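Local structure of aspartate aminotransferase (3MEB) at residues Ile187-Ser190 with Asn191-Lys194; Ile217-Thr220 with Glu221-Lys225; Phe96-Phe99 with Leu100-Ala103. The protein probably catalyses the reversible pyridoxal-phosphate-dependent transfer of an amino group from L-aspartate to 2-oxoglutarate, giving oxaloacetate and L-glutamate. All blocks are in the same frame, centred on the assembly; numbering follows the deposited sequence.

Contact 1: Ile187-Ser190 with Asn191-Lys194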
loop_
_atom_site.group_PDB
_atom_site.type_symbol
_atom_site.label_atom_id
_atom_site.label_comp_id
_atom_site.label_asym_id
_atom_site.label_seq_id
_atom_site.Cartn_x
_atom_site.Cartn_y
_atom_site.Cartn_z
ATOM N N ILE A 187 30.789 -15.255 -6.849
ATOM C CA ILE A 187 31.008 -14.109 -5.990
ATOM C C ILE A 187 32.516 -13.928 -5.715
ATOM O O ILE A 187 33.213 -14.862 -5.292
ATOM C CB ILE A 187 30.220 -14.224 -4.659
ATOM C CG1 ILE A 187 28.726 -14.249 -4.941
ATOM C CG2 ILE A 187 30.597 -13.035 -3.675
ATOM C CD1 ILE A 187 27.856 -14.920 -3.885
ATOM N N ASP A 188 32.999 -12.714 -5.939
ATOM C CA ASP A 188 34.400 -12.366 -5.702
ATOM C C ASP A 188 34.537 -12.089 -4.218
ATOM O O ASP A 188 34.735 -10.940 -3.792
ATOM C CB ASP A 188 34.763 -11.162 -6.557
ATOM C CG ASP A 188 36.192 -10.714 -6.389
ATOM O OD1 ASP A 188 37.009 -11.431 -5.740
ATOM O OD2 ASP A 188 36.501 -9.624 -6.918
ATOM N N PHE A 189 34.463 -13.166 -3.437
ATOM C CA PHE A 189 34.242 -13.092 -2.004
ATOM C C PHE A 189 35.356 -12.407 -1.225
ATOM O O PHE A 189 35.111 -11.738 -0.213
ATOM C CB PHE A 189 33.919 -14.469 -1.419
ATOM C CG PHE A 189 33.414 -14.397 -0.019
ATOM C CD1 PHE A 189 32.218 -13.750 0.271
ATOM C CD2 PHE A 189 34.164 -14.901 1.025
ATOM C CE1 PHE A 189 31.774 -13.649 1.578
ATOM C CE2 PHE A 189 33.727 -14.803 2.336
ATOM C CZ PHE A 189 32.536 -14.186 2.614
ATOM N N SER A 190 36.577 -12.545 -1.723
ATOM C CA SER A 190 37.727 -11.825 -1.188
ATOM C C SER A 190 37.450 -10.315 -1.181
ATOM O O SER A 190 37.618 -9.627 -0.151
ATOM C CB SER A 190 38.966 -12.186 -2.030
ATOM O OG SER A 190 40.166 -11.784 -1.405
ATOM N N ASN A 191 37.034 -9.781 -2.322
ATOM C CA ASN A 191 36.662 -8.353 -2.380
ATOM C C ASN A 191 35.386 -7.979 -1.626
ATOM O O ASN A 191 35.271 -6.864 -1.091
ATOM C CB ASN A 191 36.656 -7.850 -3.836
ATOM C CG ASN A 191 38.091 -7.679 -4.376
ATOM O OD1 ASN A 191 38.424 -8.118 -5.473
ATOM N ND2 ASN A 191 38.957 -7.121 -3.549
ATOM N N THR A 192 34.414 -8.888 -1.572
ATOM C CA THR A 192 33.248 -8.675 -0.746
ATOM C C THR A 192 33.668 -8.304 0.690
ATOM O O THR A 192 33.220 -7.300 1.246
ATOM C CB THR A 192 32.319 -9.930 -0.733
ATOM O OG1 THR A 192 31.925 -10.278 -2.076
ATOM C CG2 THR A 192 31.113 -9.643 0.117
ATOM N N LYS A 193 34.533 -9.112 1.289
ATOM C CA LYS A 193 34.993 -8.869 2.631
ATOM C C LYS A 193 35.774 -7.561 2.775
ATOM O O LYS A 193 35.569 -6.832 3.747
ATOM C CB LYS A 193 35.877 -10.009 3.083
ATOM C CG LYS A 193 35.098 -11.273 3.313
ATOM C CD LYS A 193 36.029 -12.388 3.861
ATOM C CE LYS A 193 37.033 -12.911 2.803
ATOM N NZ LYS A 193 37.935 -13.988 3.351
ATOM N N LYS A 194 36.639 -7.260 1.808
ATOM C CA LYS A 194 37.432 -6.007 1.859
ATOM C C LYS A 194 36.524 -4.816 1.850
ATOM O O LYS A 194 36.734 -3.867 2.602
ATOM C CB LYS A 194 38.437 -5.920 0.701
ATOM C CG LYS A 194 39.602 -6.909 0.888
ATOM C CD LYS A 194 40.452 -7.110 -0.379
ATOM C CE LYS A 194 41.581 -8.107 -0.153
ATOM N NZ LYS A 194 42.552 -8.062 -1.278
HETATM O O HOH W 1 41.103 -10.022 -3.447
#
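Phe189 and Lys193 meet across the first turn of helix 189-198, where the chain passes from an inverse gamma turn centred on Asp188 into the helix; Asp188 itself is the N-cap residue. The helix lies in the large cofactor-binding domain of the aminotransferase fold, away from the cofactor site.

Backbone bonds set the turn. Thr192 N gives its hydrogen to Asp188 O at 3.0 Å. One residue on, Lys193 N bonds to Phe189 O at 3.1 Å, and Lys194 N bonds in the same way to Ser190 O, so three successive i to i+4 bonds are in place from the cap onward.

The apolar part of the contact is a CH-pi interaction. Phe189 CG stands anti to the backbone N (chi1 -168°), which lays the ring beside the next turn, and the Lys193 chain crosses it at about a right angle. Lys193 CG sits over one face, 4.2 Å from the ring centroid and offset toward the rim. Lys193 CD follows at 3.7 Å from Phe189 CE2. A bend at chi3 (-70°) brings Lys193 CE back to 3.8 Å from Phe189 CE2, before NZ reaches a salt bridge with Glu226 of helix 221-234. The same helix packs against the Phe189 ring through Gln223 and Leu227.

Polar side chains tie the turn to its surroundings. Thr192 OG1 is hydrogen-bonded to Thr177 O, and it also lies 3.5 Å from the methyl CG2 of Ile187, a buried residue. On the exposed side, one water links two side chains a turn apart: it accepts from Lys194 NZ at 3.3 Å and is hydrogen-bonded to Ser190 OG at 2.9 Å.

Contact 2: Ile217-Thr220 with Glu221-Lys225. With EDO (1,2-ethanediol), chain J.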
loop_
_atom_site.group_PDB
_atom_site.type_symbol
_atom_site.label_atom_id
_atom_site.label_comp_id
_atom_site.label_asym_id
_atom_site.label_seq_id
_atom_site.Cartn_x
_atom_site.Cartn_y
_atom_site.Cartn_z
ATOM N N ILE A 217 23.281 -16.687 -7.522
ATOM C CA ILE A 217 24.506 -17.113 -6.817
ATOM C C ILE A 217 24.416 -16.524 -5.420
ATOM O O ILE A 217 24.183 -15.327 -5.277
ATOM C CB ILE A 217 25.800 -16.540 -7.487
ATOM C CG1 ILE A 217 25.833 -16.776 -9.012
ATOM C CG2 ILE A 217 27.050 -17.106 -6.824
ATOM C CD1 ILE A 217 25.451 -18.143 -9.440
ATOM N N ASP A 218 24.575 -17.367 -4.390
ATOM C CA ASP A 218 24.405 -16.957 -3.005
ATOM C C ASP A 218 25.740 -17.112 -2.266
ATOM O O ASP A 218 26.584 -17.930 -2.640
ATOM C CB ASP A 218 23.346 -17.867 -2.307
ATOM C CG ASP A 218 21.883 -17.532 -2.660
ATOM O OD1 ASP A 218 21.580 -16.534 -3.361
ATOM O OD2 ASP A 218 20.986 -18.320 -2.197
ATOM N N PHE A 219 25.932 -16.335 -1.212
ATOM C CA PHE A 219 26.931 -16.687 -0.204
ATOM C C PHE A 219 26.602 -18.072 0.346
ATOM O O PHE A 219 25.448 -18.366 0.682
ATOM C CB PHE A 219 26.942 -15.712 0.980
ATOM C CG PHE A 219 27.246 -14.258 0.620
ATOM C CD1 PHE A 219 28.357 -13.916 -0.123
ATOM C CD2 PHE A 219 26.441 -13.229 1.093
ATOM C CE1 PHE A 219 28.625 -12.618 -0.413
ATOM C CE2 PHE A 219 26.737 -11.928 0.821
ATOM C CZ PHE A 219 27.806 -11.605 0.072
ATOM N N THR A 220 27.624 -18.913 0.489
ATOM C CA THR A 220 27.465 -20.177 1.184
ATOM C C THR A 220 27.402 -20.002 2.714
ATOM O O THR A 220 27.704 -18.931 3.230
ATOM C CB THR A 220 28.606 -21.124 0.839
ATOM O OG1 THR A 220 29.861 -20.621 1.370
ATOM C CG2 THR A 220 28.659 -21.308 -0.696
ATOM N N GLU A 221 27.003 -21.045 3.436
ATOM C CA GLU A 221 26.985 -20.946 4.898
ATOM C C GLU A 221 28.367 -20.545 5.375
ATOM O O GLU A 221 28.511 -19.690 6.223
ATOM C CB GLU A 221 26.544 -22.230 5.579
ATOM C CG GLU A 221 25.148 -22.663 5.291
ATOM C CD GLU A 221 24.639 -23.691 6.290
ATOM O OE1 GLU A 221 25.247 -23.834 7.375
ATOM O OE2 GLU A 221 23.610 -24.331 5.997
ATOM N N ALA A 222 29.402 -21.106 4.781
ATOM C CA ALA A 222 30.769 -20.783 5.189
ATOM C C ALA A 222 31.111 -19.305 4.945
ATOM O O ALA A 222 31.795 -18.683 5.750
ATOM C CB ALA A 222 31.806 -21.719 4.459
ATOM N N GLN A 223 30.671 -18.781 3.807
ATOM C CA GLN A 223 30.893 -17.372 3.475
ATOM C C GLN A 223 30.119 -16.455 4.417
ATOM O O GLN A 223 30.659 -15.473 4.931
ATOM C CB GLN A 223 30.581 -17.109 2.009
ATOM C CG GLN A 223 31.606 -17.836 1.103
ATOM C CD GLN A 223 31.289 -17.743 -0.373
ATOM O OE1 GLN A 223 30.136 -17.780 -0.765
ATOM N NE2 GLN A 223 32.333 -17.628 -1.206
ATOM N N TRP A 224 28.885 -16.798 4.697
ATOM C CA TRP A 224 28.108 -16.012 5.688
ATOM C C TRP A 224 28.830 -15.990 7.031
ATOM O O TRP A 224 28.916 -14.936 7.655
ATOM C CB TRP A 224 26.706 -16.584 5.892
ATOM C CG TRP A 224 25.690 -16.237 4.851
ATOM C CD1 TRP A 224 25.040 -17.099 4.033
ATOM C CD2 TRP A 224 25.151 -14.944 4.577
ATOM N NE1 TRP A 224 24.139 -16.428 3.246
ATOM C CE2 TRP A 224 24.191 -15.097 3.558
ATOM C CE3 TRP A 224 25.390 -13.675 5.088
ATOM C CZ2 TRP A 224 23.477 -14.034 3.042
ATOM C CZ3 TRP A 224 24.657 -12.613 4.578
ATOM C CH2 TRP A 224 23.722 -12.797 3.566
ATOM N N LYS A 225 29.377 -17.130 7.460
ATOM C CA LYS A 225 30.070 -17.183 8.738
ATOM C C LYS A 225 31.329 -16.318 8.780
ATOM O O LYS A 225 31.687 -15.829 9.840
ATOM C CB LYS A 225 30.430 -18.605 9.140
ATOM C CG LYS A 225 29.243 -19.406 9.563
ATOM C CD LYS A 225 29.612 -20.827 9.877
ATOM C CE LYS A 225 28.368 -21.696 10.009
ATOM N NZ LYS A 225 28.391 -22.468 11.279
HETATM C C1 EDO J . 23.404 -12.977 -0.727
HETATM O O1 EDO J . 23.033 -12.071 -1.782
HETATM C C2 EDO J . 22.770 -14.350 -0.949
HETATM O O2 EDO J . 23.400 -15.393 -0.212
HETATM O O HOH W 2 29.087 -18.485 -3.279
#
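This is a helix-start contact, in which the loop after strand 204-208 turns into helix 221-234 through a capping box between Thr220 and Gln223, with an aromatic pair beside it. Thr220 is the N-cap. Its hydroxyl, placed between the backbone N and the carbonyl carbon (chi1 67°), faces the first turn, and Thr220 OG1 accepts from Gln223 N at 3.2 Å. The reciprocal bond runs from Thr220 N to Gln223 OE1, 3.0 Å long and close to straight (167°), with the donor tilted slightly from the amide carbonyl plane. Gln223 OE1 has a second donor in a water, which also donates to Asp218 O and so carries the cap back into the loop. Trp224 N closes the turn on Thr220 O at 2.8 Å.

Next to the cap, Phe219 turns its edge to the face of Trp224. The ring planes stand at 80°, and Phe219 CD2 comes within 3.6 Å of Trp224 CZ2, toward the rim of the indole. Phe219 CB lies over the five-membered ring of Trp224, 3.7 Å from its centroid, as a CH-pi contact. Both rings are buried: Tyr178 meets Phe219, and Phe207 and Phe262 meet Trp224, all edge-to-face. An ethanediol, probably from crystallisation, receives a weak bond from Phe219 N. The Asp218 carboxylate accepts from Ala211 N (OD2) and His212 N (OD1), next to the cofactor-binding Asn213. The arrangement is a capping box (Thr220, Gln223) joined to a hydrophobic staple between Phe219 (N') and Trp224 (N4), starting a helix that flanks the central sheet of the large domain.

Contact 3: Phe96-Phe99 with Leu100-Ala103. With EDO (1,2-ethanediol), chain H.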
loop_
_atom_site.group_PDB
_atom_site.type_symbol
_atom_site.label_atom_id
_atom_site.label_comp_id
_atom_site.label_asym_id
_atom_site.label_seq_id
_atom_site.Cartn_x
_atom_site.Cartn_y
_atom_site.Cartn_z
ATOM N N PHE A 96 -2.513 -7.420 12.177
ATOM C CA PHE A 96 -3.080 -8.362 13.160
ATOM C C PHE A 96 -1.990 -9.077 13.970
ATOM O O PHE A 96 -1.077 -9.644 13.384
ATOM C CB PHE A 96 -3.938 -9.447 12.491
ATOM C CG PHE A 96 -5.046 -8.909 11.635
ATOM C CD1 PHE A 96 -6.014 -8.065 12.165
ATOM C CD2 PHE A 96 -5.125 -9.255 10.283
ATOM C CE1 PHE A 96 -7.037 -7.528 11.328
ATOM C CE2 PHE A 96 -6.126 -8.744 9.457
ATOM C CZ PHE A 96 -7.090 -7.887 9.976
ATOM N N PRO A 97 -2.144 -9.152 15.296
ATOM C CA PRO A 97 -1.130 -9.881 16.087
ATOM C C PRO A 97 -0.860 -11.304 15.624
ATOM O O PRO A 97 0.289 -11.687 15.565
ATOM C CB PRO A 97 -1.717 -9.867 17.484
ATOM C CG PRO A 97 -2.471 -8.544 17.524
ATOM C CD PRO A 97 -3.117 -8.472 16.161
ATOM N N LEU A 98 -1.901 -12.079 15.288
ATOM C CA LEU A 98 -1.705 -13.433 14.711
ATOM C C LEU A 98 -0.852 -13.450 13.439
ATOM O O LEU A 98 -0.043 -14.332 13.272
ATOM C CB LEU A 98 -3.051 -14.126 14.457
ATOM C CG LEU A 98 -3.860 -14.545 15.689
ATOM C CD1 LEU A 98 -5.292 -15.080 15.307
ATOM C CD2 LEU A 98 -3.089 -15.567 16.507
ATOM N N PHE A 99 -1.030 -12.475 12.553
ATOM C CA PHE A 99 -0.206 -12.338 11.361
ATOM C C PHE A 99 1.245 -12.023 11.756
ATOM O O PHE A 99 2.193 -12.677 11.296
ATOM C CB PHE A 99 -0.748 -11.276 10.383
ATOM C CG PHE A 99 0.241 -10.901 9.319
ATOM C CD1 PHE A 99 0.427 -11.723 8.217
ATOM C CD2 PHE A 99 1.026 -9.764 9.444
ATOM C CE1 PHE A 99 1.370 -11.434 7.277
ATOM C CE2 PHE A 99 1.946 -9.440 8.493
ATOM C CZ PHE A 99 2.140 -10.261 7.403
ATOM N N LEU A 100 1.417 -11.058 12.645
ATOM C CA LEU A 100 2.777 -10.670 13.073
ATOM C C LEU A 100 3.470 -11.886 13.714
ATOM O O LEU A 100 4.638 -12.199 13.427
ATOM C CB LEU A 100 2.702 -9.495 14.049
ATOM C CG LEU A 100 2.199 -8.189 13.437
ATOM C CD1 LEU A 100 2.012 -7.128 14.516
ATOM C CD2 LEU A 100 3.136 -7.712 12.383
ATOM N N GLU A 101 2.734 -12.603 14.554
ATOM C CA GLU A 101 3.275 -13.824 15.132
ATOM C C GLU A 101 3.614 -14.833 14.034
ATOM O O GLU A 101 4.666 -15.452 14.096
ATOM C CB GLU A 101 2.313 -14.470 16.125
ATOM C CG GLU A 101 2.926 -15.718 16.757
ATOM C CD GLU A 101 2.015 -16.458 17.719
ATOM O OE1 GLU A 101 0.875 -15.980 18.026
ATOM O OE2 GLU A 101 2.487 -17.538 18.139
ATOM N N ALA A 102 2.724 -15.002 13.047
ATOM C CA ALA A 102 2.971 -15.931 11.935
ATOM C C ALA A 102 4.277 -15.505 11.221
ATOM O O ALA A 102 5.166 -16.329 10.966
ATOM C CB ALA A 102 1.759 -15.906 10.923
ATOM N N ALA A 103 4.395 -14.214 10.942
ATOM C CA ALA A 103 5.564 -13.696 10.194
ATOM C C ALA A 103 6.868 -13.889 10.953
ATOM O O ALA A 103 7.846 -14.352 10.401
ATOM C CB ALA A 103 5.350 -12.238 9.787
HETATM C C1 EDO H . 3.081 -19.721 14.915
HETATM O O1 EDO H . 3.459 -19.292 16.234
HETATM C C2 EDO H . 3.093 -21.231 14.861
HETATM O O2 EDO H . 3.170 -21.693 16.209
#
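The N-terminal turn of helix 97-108, with Phe96 as its N-cap residue, packs Phe99 against Leu100 and Ala103 beside strands 120-125 and 287-292 of the large aminotransferase sheet. Four consecutive i to i+4 bonds build the turn. Leu100 N donates to Phe96 O at 3.0 Å and Glu101 N to Pro97 O at 2.8 Å; Ala102 N bonds to Leu98 O, and Ala103 N to Phe99 O at 2.7 Å. Pro97, in the first helical position, has no N-H to offer.

Phe99 carries the apolar packing. A chi1 of 167° swings its ring away from its own N, toward Ala103; Phe99 CD2 is then 4.2 Å from Leu100 CD2, and Phe99 CZ is 4.5 Å from Ala103 CB. Gln124 and Ile286 also touch this ring, while Leu100 and Ala103 rest on Cys288. At the N-cap, the Phe96 ring meets that of Tyr331, their planes nearly parallel. The exposed Glu101 stretches outward, its OE2 accepting a hydrogen bond from O1 of an ethanediol at 2.8 Å.

All three contacts are first turns of helices, each with a buried aromatic side (Phe189; Phe219 and Trp224; Phe99) and an exposed side (Ser190 and Lys194; Thr220 and Glu221; Leu98 and Glu101). Contacts 1 and 2 lie on neighbouring helices, 189-198 and 221-234, and touch directly: Phe189 CZ packs on Gln223 O at 3.2 Å, and Ile187 CD1 reaches the Asp218-Phe219 peptide. Contact 3 stands apart, its nearest atoms about 17 Å from contact 2, on a helix packed against other strands of the sheet. Only contact 2 has a side-chain capping box and an aromatic pair; contact 1 pairs a lysine chain with a phenyl face, whereas in contact 3 a phenyl ring meets aliphatic side chains.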